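Local coordinates for protein anopheles gambiae adenosine kinase (Anopheles gambiae, PDB 3LOO) that catalyses the phosphorylation of adenosine as an adenosine kinase of the pfkB family, probably giving AMP at the expense of ATP, at residues 85-90 and 179-184; 185-188 and 193-196; 189-194 and 225-230. All blocks are in the same frame, centred on the assembly; numbering follows the deposited sequence.

Contact 1 of 3, residues 85-90 and 179-184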
loop_
_atom_site.group_PDB
_atom_site.type_symbol
_atom_site.label_atom_id
_atom_site.label_comp_id
_atom_site.label_asym_id
_atom_site.label_seq_id
_atom_site.Cartn_x
_atom_site.Cartn_y
_atom_site.Cartn_z
ATOM N N ASN A 85 2.714 1.660 5.960
ATOM C CA ASN A 85 1.631 1.280 6.860
ATOM C C ASN A 85 1.486 -0.250 6.939
ATOM O O ASN A 85 1.343 -0.805 8.019
ATOM C CB ASN A 85 0.264 1.769 6.349
ATOM C CG ASN A 85 0.010 3.262 6.561
ATOM O OD1 ASN A 85 0.647 3.928 7.378
ATOM N ND2 ASN A 85 -0.933 3.795 5.772
ATOM N N SER A 86 1.467 -0.903 5.770
ATOM C CA SER A 86 1.288 -2.347 5.704
ATOM C C SER A 86 2.433 -3.094 6.420
ATOM O O SER A 86 2.200 -4.036 7.176
ATOM C CB SER A 86 1.145 -2.789 4.240
ATOM O OG SER A 86 -0.136 -2.429 3.708
ATOM N N LEU A 87 3.669 -2.676 6.167
ATOM C CA LEU A 87 4.820 -3.288 6.838
ATOM C C LEU A 87 4.824 -3.045 8.372
ATOM O O LEU A 87 5.211 -3.940 9.143
ATOM C CB LEU A 87 6.126 -2.850 6.164
ATOM C CG LEU A 87 6.572 -3.768 5.039
ATOM C CD1 LEU A 87 5.564 -3.966 3.920
ATOM C CD2 LEU A 87 7.937 -3.268 4.464
ATOM N N ARG A 88 4.334 -1.882 8.814
ATOM C CA ARG A 88 4.218 -1.596 10.247
ATOM C C ARG A 88 3.167 -2.514 10.906
ATOM O O ARG A 88 3.433 -3.092 11.968
ATOM C CB ARG A 88 3.934 -0.099 10.507
ATOM C CG ARG A 88 5.116 0.864 10.142
ATOM C CD ARG A 88 4.706 2.364 10.282
ATOM N NE ARG A 88 4.081 2.540 11.602
ATOM C CZ ARG A 88 3.032 3.306 11.880
ATOM N NH1 ARG A 88 2.435 4.041 10.944
ATOM N NH2 ARG A 88 2.573 3.335 13.126
ATOM N N VAL A 89 2.012 -2.676 10.254
ATOM C CA VAL A 89 0.992 -3.623 10.724
ATOM C C VAL A 89 1.512 -5.068 10.741
ATOM O O VAL A 89 1.357 -5.756 11.748
ATOM C CB VAL A 89 -0.386 -3.458 9.962
ATOM C CG1 VAL A 89 -1.435 -4.590 10.338
ATOM C CG2 VAL A 89 -0.949 -2.036 10.186
ATOM N N ALA A 90 2.131 -5.524 9.643
ATOM C CA ALA A 90 2.770 -6.827 9.616
ATOM C C ALA A 90 3.818 -7.068 10.740
ATOM O O ALA A 90 3.861 -8.151 11.335
ATOM C CB ALA A 90 3.411 -7.089 8.235
ATOM N N PHE A 179 10.007 -12.480 -0.257
ATOM C CA PHE A 179 8.688 -11.883 -0.596
ATOM C C PHE A 179 8.896 -10.398 -0.904
ATOM O O PHE A 179 9.693 -9.716 -0.218
ATOM C CB PHE A 179 7.706 -11.954 0.584
ATOM C CG PHE A 179 7.442 -13.357 1.087
ATOM C CD1 PHE A 179 6.440 -14.148 0.511
ATOM C CD2 PHE A 179 8.194 -13.877 2.154
ATOM C CE1 PHE A 179 6.216 -15.449 0.968
ATOM C CE2 PHE A 179 7.967 -15.161 2.628
ATOM C CZ PHE A 179 6.979 -15.956 2.032
ATOM N N PHE A 180 8.150 -9.888 -1.890
ATOM C CA PHE A 180 8.279 -8.494 -2.322
ATOM C C PHE A 180 6.891 -7.896 -2.438
ATOM O O PHE A 180 5.960 -8.559 -2.925
ATOM C CB PHE A 180 9.015 -8.372 -3.673
ATOM C CG PHE A 180 10.429 -8.875 -3.643
ATOM C CD1 PHE A 180 11.466 -8.052 -3.228
ATOM C CD2 PHE A 180 10.716 -10.199 -4.002
ATOM C CE1 PHE A 180 12.785 -8.505 -3.204
ATOM C CE2 PHE A 180 12.039 -10.699 -3.965
ATOM C CZ PHE A 180 13.083 -9.848 -3.555
ATOM N N TYR A 181 6.758 -6.657 -1.966
ATOM C CA TYR A 181 5.480 -5.954 -1.992
ATOM C C TYR A 181 5.711 -4.522 -2.453
ATOM O O TYR A 181 6.555 -3.808 -1.889
ATOM C CB TYR A 181 4.776 -5.989 -0.633
ATOM C CG TYR A 181 3.452 -5.275 -0.622
ATOM C CD1 TYR A 181 2.444 -5.591 -1.559
ATOM C CD2 TYR A 181 3.195 -4.252 0.307
ATOM C CE1 TYR A 181 1.199 -4.901 -1.560
ATOM C CE2 TYR A 181 1.992 -3.561 0.315
ATOM C CZ TYR A 181 0.987 -3.894 -0.618
ATOM O OH TYR A 181 -0.213 -3.228 -0.594
ATOM N N VAL A 182 4.941 -4.091 -3.453
ATOM C CA VAL A 182 5.063 -2.743 -4.000
ATOM C C VAL A 182 3.668 -2.159 -4.183
ATOM O O VAL A 182 2.752 -2.884 -4.512
ATOM C CB VAL A 182 5.816 -2.736 -5.337
ATOM C CG1 VAL A 182 5.980 -1.308 -5.860
ATOM C CG2 VAL A 182 7.246 -3.338 -5.181
ATOM N N SER A 183 3.487 -0.865 -3.947
ATOM C CA SER A 183 2.149 -0.257 -4.179
ATOM C C SER A 183 2.098 0.269 -5.611
ATOM O O SER A 183 3.138 0.607 -6.185
ATOM C CB SER A 183 1.900 0.910 -3.228
ATOM O OG SER A 183 2.940 1.868 -3.387
ATOM N N GLY A 184 0.903 0.364 -6.184
ATOM C CA GLY A 184 0.762 1.131 -7.443
ATOM C C GLY A 184 1.194 2.593 -7.290
ATOM O O GLY A 184 1.716 3.194 -8.237
HETATM O O HOH W 1 -0.142 -1.381 1.154
#
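Ser86 and Leu87, on one turn of helix 82-94, meet the aromatic ring of Tyr181, which rises from strand 179-183 of the large, mostly parallel sheet. The apolar contacts are loose. Leu87 reaches the ring with one branch: its CD1 sits at the ring edge, near the ring plane, 4.3 Å from Tyr181 CD2. Ser86 comes in obliquely, its CB 4.1 Å from Tyr181 CE2. Tyr181 carries CG anti to its backbone N (chi1 -180°), which holds the ring out from the strand toward the helix.

The polar contact runs through a water that joins the two hydroxyls. It donates to Ser86 OG at 2.8 Å and lies 2.5 Å from Tyr181 OH, at the ring edge and in the ring plane. Each hydroxyl has a second partner: Ser86 OG bonds Asp317 O, and Tyr181 OH bonds Asn211 ND2. Val320 of helix 315-328 also packs on both side chains. Next to Ser86 in sequence, Asn85 ND2 bonds both Asp317 OD2 and O3E of the bound bis(adenosine)-5'-tetraphosphate.

The two buried hydroxyls thus meet each other through the water rather than directly, and each is also held by a protein partner. Because Asp317 is tied to Ser86 and Asn85 alike, this network reaches from the sheet core to the ribose of the ligand.

Contact 2 of 3, residues 185-188 and 193-196; sequences FFFT and SALS. With B4P (bis(adenosine)-5'-tetraphosphate), chain D.
The turn after strand 179-183 and the first residues of helix 187-203, within a beta-alpha-beta unit completed by strand 207-211, lay Phe186 and Phe187 against Ser193 and Ala194 further along the same helix. Phe186 meets them with the edge of its ring. Its CE2 is 3.9 Å from Ser193 CB, which lies in the ring plane, while Phe186 CD2 comes within 4.2 Å of Ala194 CB. The ring gets there with CG anti to the backbone N (chi1 -173°). Phe187 has the other common setting, CG beside its N (chi1 -66°), and takes a separate path to the same methyl: its CE1 approaches Ala194 CB obliquely at 4.0 Å. The small alanine therefore receives both aromatic rings. Outside the pair, Phe160 packs edge-to-face with Phe186, and Ser183 OG accepts a hydrogen bond from Phe186 N.

Phe185, at the start of the turn, faces the ligand instead. One face of its ring lies over the adenine of bis(adenosine)-5'-tetraphosphate, with C5A 3.4 Å above the centre of the Phe185 ring. Every carbon of that ring is within 3.7 Å of the base, and Phe185 CB is 3.3 Å from N1A. Asp35, Gly81 and Asn31 are among the residues that hydrogen-bond this ligand.

Three successive phenylalanines thus divide the work: the first offers a flat apolar surface to the base, consistent with an adenosine-binding site, and the next two, where helix 187-203 begins, turn their rings onto its next turns.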
loop_
_atom_site.group_PDB
_atom_site.type_symbol
_atom_site.label_atom_id
_atom_site.label_comp_id
_atom_site.label_asym_id
_atom_site.label_seq_id
_atom_site.Cartn_x
_atom_site.Cartn_y
_atom_site.Cartn_z
ATOM N N PHE A 185 0.998 3.168 -6.098
ATOM C CA PHE A 185 1.528 4.499 -5.751
ATOM C C PHE A 185 3.021 4.708 -6.118
ATOM O O PHE A 185 3.431 5.799 -6.549
ATOM C CB PHE A 185 1.363 4.732 -4.244
ATOM C CG PHE A 185 -0.065 4.957 -3.792
ATOM C CD1 PHE A 185 -0.935 5.800 -4.519
ATOM C CD2 PHE A 185 -0.516 4.386 -2.602
ATOM C CE1 PHE A 185 -2.222 6.065 -4.072
ATOM C CE2 PHE A 185 -1.834 4.619 -2.132
ATOM C CZ PHE A 185 -2.691 5.475 -2.887
ATOM N N PHE A 186 3.830 3.666 -5.899
ATOM C CA PHE A 186 5.270 3.727 -6.169
ATOM C C PHE A 186 5.586 3.854 -7.663
ATOM O O PHE A 186 6.695 4.269 -8.026
ATOM C CB PHE A 186 6.001 2.503 -5.527
ATOM C CG PHE A 186 7.524 2.549 -5.595
ATOM C CD1 PHE A 186 8.267 3.390 -4.764
ATOM C CD2 PHE A 186 8.214 1.693 -6.451
ATOM C CE1 PHE A 186 9.671 3.406 -4.784
ATOM C CE2 PHE A 186 9.610 1.688 -6.490
ATOM C CZ PHE A 186 10.351 2.542 -5.653
ATOM N N PHE A 187 4.632 3.500 -8.525
ATOM C CA PHE A 187 4.814 3.702 -9.993
ATOM C C PHE A 187 5.029 5.164 -10.388
ATOM O O PHE A 187 5.746 5.454 -11.368
ATOM C CB PHE A 187 3.652 3.138 -10.801
ATOM C CG PHE A 187 3.513 1.640 -10.743
ATOM C CD1 PHE A 187 4.136 0.869 -9.741
ATOM C CD2 PHE A 187 2.694 1.004 -11.662
ATOM C CE1 PHE A 187 3.944 -0.507 -9.701
ATOM C CE2 PHE A 187 2.511 -0.359 -11.621
ATOM C CZ PHE A 187 3.126 -1.114 -10.637
ATOM N N THR A 188 4.440 6.085 -9.617
ATOM C CA THR A 188 4.648 7.531 -9.826
ATOM C C THR A 188 6.132 7.828 -9.715
ATOM O O THR A 188 6.683 8.668 -10.445
ATOM C CB THR A 188 3.898 8.379 -8.750
ATOM O OG1 THR A 188 2.526 8.023 -8.760
ATOM C CG2 THR A 188 4.047 9.903 -8.992
ATOM N N SER A 193 12.145 0.536 -10.972
ATOM C CA SER A 193 12.591 -0.254 -9.806
ATOM C C SER A 193 11.605 -1.371 -9.506
ATOM O O SER A 193 12.022 -2.502 -9.268
ATOM C CB SER A 193 12.756 0.610 -8.548
ATOM O OG SER A 193 13.775 1.553 -8.675
ATOM N N ALA A 194 10.306 -1.059 -9.540
ATOM C CA ALA A 194 9.263 -2.054 -9.220
ATOM C C ALA A 194 9.355 -3.199 -10.234
ATOM O O ALA A 194 9.268 -4.370 -9.861
ATOM C CB ALA A 194 7.860 -1.441 -9.269
ATOM N N LEU A 195 9.485 -2.855 -11.521
ATOM C CA LEU A 195 9.540 -3.887 -12.564
ATOM C C LEU A 195 10.818 -4.757 -12.440
ATOM O O LEU A 195 10.795 -5.973 -12.609
ATOM C CB LEU A 195 9.453 -3.246 -13.963
ATOM C CG LEU A 195 9.554 -4.183 -15.161
ATOM C CD1 LEU A 195 8.369 -5.100 -15.137
ATOM C CD2 LEU A 195 9.661 -3.411 -16.523
ATOM N N SER A 196 11.935 -4.094 -12.195
ATOM C CA SER A 196 13.215 -4.771 -12.079
ATOM C C SER A 196 13.127 -5.805 -10.931
ATOM O O SER A 196 13.507 -6.959 -11.078
ATOM C CB SER A 196 14.257 -3.703 -11.817
ATOM O OG SER A 196 15.459 -4.294 -11.479
HETATM P PA B4P D . -7.098 4.997 2.944
HETATM O O1A B4P D . -7.455 5.356 4.378
HETATM O O2A B4P D . -7.669 5.878 1.833
HETATM O O3A B4P D . -7.764 3.561 2.680
HETATM P PB B4P D . -6.888 2.305 2.238
HETATM O O1B B4P D . -5.977 1.831 3.373
HETATM O O2B B4P D . -6.328 2.446 0.833
HETATM O O3B B4P D . -8.322 1.466 2.310
HETATM P PG B4P D . -9.068 0.679 1.120
HETATM O O1G B4P D . -10.097 1.519 0.443
HETATM O O2G B4P D . -7.982 0.138 0.212
HETATM O O3G B4P D . -9.770 -0.561 1.849
HETATM P PD B4P D . -11.325 -0.878 2.137
HETATM O O1D B4P D . -11.998 0.397 2.489
HETATM O O2D B4P D . -11.918 -1.789 1.100
HETATM O O5E B4P D . -5.489 4.827 2.785
HETATM C C5E B4P D . -4.793 5.845 3.470
HETATM C C4E B4P D . -3.313 5.866 3.217
HETATM O O4E B4P D . -2.983 6.029 1.838
HETATM C C3E B4P D . -2.751 7.089 3.887
HETATM O O3E B4P D . -2.089 6.595 5.067
HETATM C C2E B4P D . -1.736 7.651 2.897
HETATM O O2E B4P D . -0.434 7.903 3.439
HETATM C C1E B4P D . -1.704 6.601 1.769
HETATM N N9A B4P D . -1.512 7.270 0.470
HETATM C C8A B4P D . -2.357 8.124 -0.177
HETATM N N7A B4P D . -1.759 8.506 -1.344
HETATM C C5A B4P D . -0.525 7.926 -1.422
HETATM C C6A B4P D . 0.521 7.930 -2.359
HETATM N N6A B4P D . 0.491 8.672 -3.510
HETATM N N1A B4P D . 1.641 7.212 -2.094
HETATM C C2A B4P D . 1.742 6.454 -0.974
HETATM N N3A B4P D . 0.749 6.423 -0.070
HETATM C C4A B4P D . -0.388 7.136 -0.276
HETATM O O5F B4P D . -11.140 -1.687 3.509
HETATM C C5F B4P D . -10.162 -2.711 3.655
HETATM C C4F B4P D . -10.596 -3.556 4.851
HETATM O O4F B4P D . -10.923 -2.744 5.993
HETATM C C3F B4P D . -11.901 -4.279 4.564
HETATM O O3F B4P D . -11.641 -5.442 3.788
HETATM C C2F B4P D . -12.418 -4.574 5.958
HETATM O O2F B4P D . -11.790 -5.759 6.489
HETATM C C1F B4P D . -12.000 -3.318 6.745
HETATM N N9B B4P D . -13.157 -2.369 6.718
HETATM C C8B B4P D . -13.279 -1.289 5.920
HETATM N N7B B4P D . -14.455 -0.653 6.138
HETATM C C5B B4P D . -15.128 -1.323 7.096
HETATM C C6B B4P D . -16.362 -1.184 7.727
HETATM N N6B B4P D . -17.165 -0.145 7.383
HETATM N N1B B4P D . -16.736 -2.077 8.694
HETATM C C2B B4P D . -15.934 -3.115 9.042
HETATM N N3B B4P D . -14.722 -3.310 8.450
HETATM C C4B B4P D . -14.273 -2.459 7.474
#

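Contact 3 of 3, residues 189-194 and 225-230; sequences VSFESA and LEEIFP
Phe191 of helix 187-203 is touched by two neighbours from helix 222-228, both at its ring edge. Glu227 OE1 lies in the ring plane, 3.6 Å from Phe191 CE2, and the carboxylate plane is turned 40° from the ring. An electron-rich oxygen facing aromatic C-H groups would be mildly attractive, though Glu227 is solvent-exposed and also touches a crystal neighbour, so its position may partly reflect crystal packing. It arrives as an extended chain, CG anti to the backbone N (chi1 -171°). Across CZ on the rim, Phe191 CE1 meets Ile228 CB at 3.9 Å, the two side chains running past each other in opposite directions.

Ile228 then continues beyond the ring to Ala194. Its CD1 rests 3.7 Å from the carbonyl oxygen Ala194 O and 4.0 Å from Ala194 CB, so a terminal methyl covers backbone as well as side chain.

In the alpha/beta fold of pfkB kinases, helix 187-203 follows strand 179-183, and helix 222-228 comes after the neighbouring parallel strand 207-211, beyond the short helix 216-220; here the two pack side by side against the sheet. Ile228 reaches it directly, touching Phe208 and Met210 of strand 207-211.

Further out, Phe187 packs edge-to-face with Phe191. Helix 187-203 is kinked here: the N atoms of Glu192 and Ser193 lack the usual bonds to the preceding turn, Ser190 has a non-helical phi of -159°, and Ser190 O takes a weak bond from Ser193 N beside the one from Ala194 N. A 2.8 Å hydrogen bond between Ser190 OG and Ser193 OG spans this irregular turn. On the partner helix, Phe229 N bonds Leu225 O, and Phe229 O is held by Arg275 NH2.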
loop_
_atom_site.group_PDB
_atom_site.type_symbol
_atom_site.label_atom_id
_atom_site.label_comp_id
_atom_site.label_asym_id
_atom_site.label_seq_id
_atom_site.Cartn_x
_atom_site.Cartn_y
_atom_site.Cartn_z
ATOM N N VAL A 189 6.797 7.104 -8.813
ATOM C CA VAL A 189 8.153 7.458 -8.445
ATOM C C VAL A 189 9.216 6.637 -9.181
ATOM O O VAL A 189 10.216 7.195 -9.606
ATOM C CB VAL A 189 8.341 7.362 -6.911
ATOM C CG1 VAL A 189 9.761 7.505 -6.551
ATOM C CG2 VAL A 189 7.467 8.439 -6.214
ATOM N N SER A 190 9.030 5.321 -9.275
ATOM C CA SER A 190 10.042 4.485 -9.915
ATOM C C SER A 190 9.452 3.181 -10.359
ATOM O O SER A 190 9.696 2.125 -9.732
ATOM C CB SER A 190 11.229 4.203 -8.953
ATOM O OG SER A 190 12.364 3.754 -9.695
ATOM N N PHE A 191 8.671 3.231 -11.431
ATOM C CA PHE A 191 8.149 2.009 -12.010
ATOM C C PHE A 191 9.295 1.059 -12.394
ATOM O O PHE A 191 9.151 -0.162 -12.337
ATOM C CB PHE A 191 7.253 2.276 -13.245
ATOM C CG PHE A 191 6.873 1.020 -13.975
ATOM C CD1 PHE A 191 5.983 0.111 -13.402
ATOM C CD2 PHE A 191 7.431 0.723 -15.226
ATOM C CE1 PHE A 191 5.659 -1.056 -14.046
ATOM C CE2 PHE A 191 7.092 -0.455 -15.891
ATOM C CZ PHE A 191 6.215 -1.339 -15.306
ATOM N N GLU A 192 10.394 1.646 -12.848
ATOM C CA GLU A 192 11.560 0.916 -13.347
ATOM C C GLU A 192 12.142 0.021 -12.204
ATOM O O GLU A 192 12.537 -1.120 -12.437
ATOM C CB GLU A 192 12.547 1.987 -13.783
ATOM C CG GLU A 192 13.778 1.609 -14.533
ATOM C CD GLU A 192 14.916 2.590 -14.208
ATOM O OE1 GLU A 192 14.635 3.738 -13.780
ATOM O OE2 GLU A 192 16.098 2.199 -14.332
ATOM N N SER A 193 12.145 0.536 -10.972
ATOM C CA SER A 193 12.591 -0.254 -9.806
ATOM C C SER A 193 11.605 -1.371 -9.506
ATOM O O SER A 193 12.022 -2.502 -9.268
ATOM C CB SER A 193 12.756 0.610 -8.548
ATOM O OG SER A 193 13.775 1.553 -8.675
ATOM N N ALA A 194 10.306 -1.059 -9.540
ATOM C CA ALA A 194 9.263 -2.054 -9.220
ATOM C C ALA A 194 9.355 -3.199 -10.234
ATOM O O ALA A 194 9.268 -4.370 -9.861
ATOM C CB ALA A 194 7.860 -1.441 -9.269
ATOM N N LEU A 225 1.258 -1.125 -15.854
ATOM C CA LEU A 225 0.478 -2.135 -15.212
ATOM C C LEU A 225 0.459 -3.427 -16.038
ATOM O O LEU A 225 0.706 -4.532 -15.517
ATOM C CB LEU A 225 -0.923 -1.601 -15.057
ATOM C CG LEU A 225 -1.682 -1.853 -13.775
ATOM C CD1 LEU A 225 -0.746 -1.996 -12.589
ATOM C CD2 LEU A 225 -2.663 -0.688 -13.594
ATOM N N GLU A 226 0.188 -3.276 -17.331
ATOM C CA GLU A 226 0.239 -4.368 -18.268
ATOM C C GLU A 226 1.620 -5.023 -18.295
ATOM O O GLU A 226 1.699 -6.247 -18.324
ATOM C CB GLU A 226 -0.088 -3.872 -19.684
ATOM C CG GLU A 226 -1.552 -3.576 -19.915
ATOM C CD GLU A 226 -1.908 -3.618 -21.403
ATOM O OE1 GLU A 226 -1.233 -2.925 -22.201
ATOM O OE2 GLU A 226 -2.807 -4.397 -21.766
ATOM N N GLU A 227 2.684 -4.215 -18.355
ATOM C CA GLU A 227 4.022 -4.744 -18.441
ATOM C C GLU A 227 4.454 -5.525 -17.143
ATOM O O GLU A 227 5.192 -6.520 -17.218
ATOM C CB GLU A 227 5.035 -3.625 -18.759
ATOM C CG GLU A 227 6.450 -4.191 -19.077
ATOM C CD GLU A 227 7.509 -3.145 -19.401
ATOM O OE1 GLU A 227 7.322 -1.943 -19.157
ATOM O OE2 GLU A 227 8.569 -3.528 -19.910
ATOM N N ILE A 228 3.972 -5.102 -15.972
ATOM C CA ILE A 228 4.388 -5.745 -14.702
ATOM C C ILE A 228 3.484 -6.938 -14.331
ATOM O O ILE A 228 3.904 -7.839 -13.597
ATOM C CB ILE A 228 4.461 -4.725 -13.519
ATOM C CG1 ILE A 228 5.394 -5.248 -12.403
ATOM C CG2 ILE A 228 3.043 -4.456 -12.930
ATOM C CD1 ILE A 228 5.871 -4.123 -11.397
ATOM N N PHE A 229 2.246 -6.946 -14.821
ATOM C CA PHE A 229 1.314 -7.989 -14.464
ATOM C C PHE A 229 1.772 -9.455 -14.601
ATOM O O PHE A 229 1.397 -10.248 -13.742
ATOM C CB PHE A 229 -0.044 -7.819 -15.137
ATOM C CG PHE A 229 -1.002 -6.970 -14.346
ATOM C CD1 PHE A 229 -0.791 -6.733 -12.998
ATOM C CD2 PHE A 229 -2.103 -6.381 -14.964
ATOM C CE1 PHE A 229 -1.675 -5.924 -12.263
ATOM C CE2 PHE A 229 -3.004 -5.588 -14.235
ATOM C CZ PHE A 229 -2.789 -5.357 -12.882
ATOM N N PRO A 230 2.568 -9.824 -15.648
ATOM C CA PRO A 230 3.015 -11.231 -15.750
ATOM C C PRO A 230 3.797 -11.693 -14.517
ATOM O O PRO A 230 3.857 -12.871 -14.210
ATOM C CB PRO A 230 3.957 -11.206 -16.990
ATOM C CG PRO A 230 3.297 -10.084 -17.893
ATOM C CD PRO A 230 3.015 -9.024 -16.821
#

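How the contacts relate
Along the chain, contact 1 closes before contacts 2 and 3 open, and all three belong to the same pfkB-type kinase fold. Strand 179-183 of contact 1 leads through a short turn into helix 187-203, which both other contacts use; they share Ser193 and Ala194, and their centres are about 5 Å apart. Contact 1 lies about 13 Å from contact 2 and 16 Å from contact 3, centre to centre, yet Val182 CG1 touches Ala194 CB at 3.9 Å. Between contacts 2 and 3, Phe187 also packs on Leu225 and Ile228. A continuous packed path thus runs from helix 82-94 through the sheet to helix 222-228, with Asn85 and Phe185 reaching the bound dinucleotide along the way.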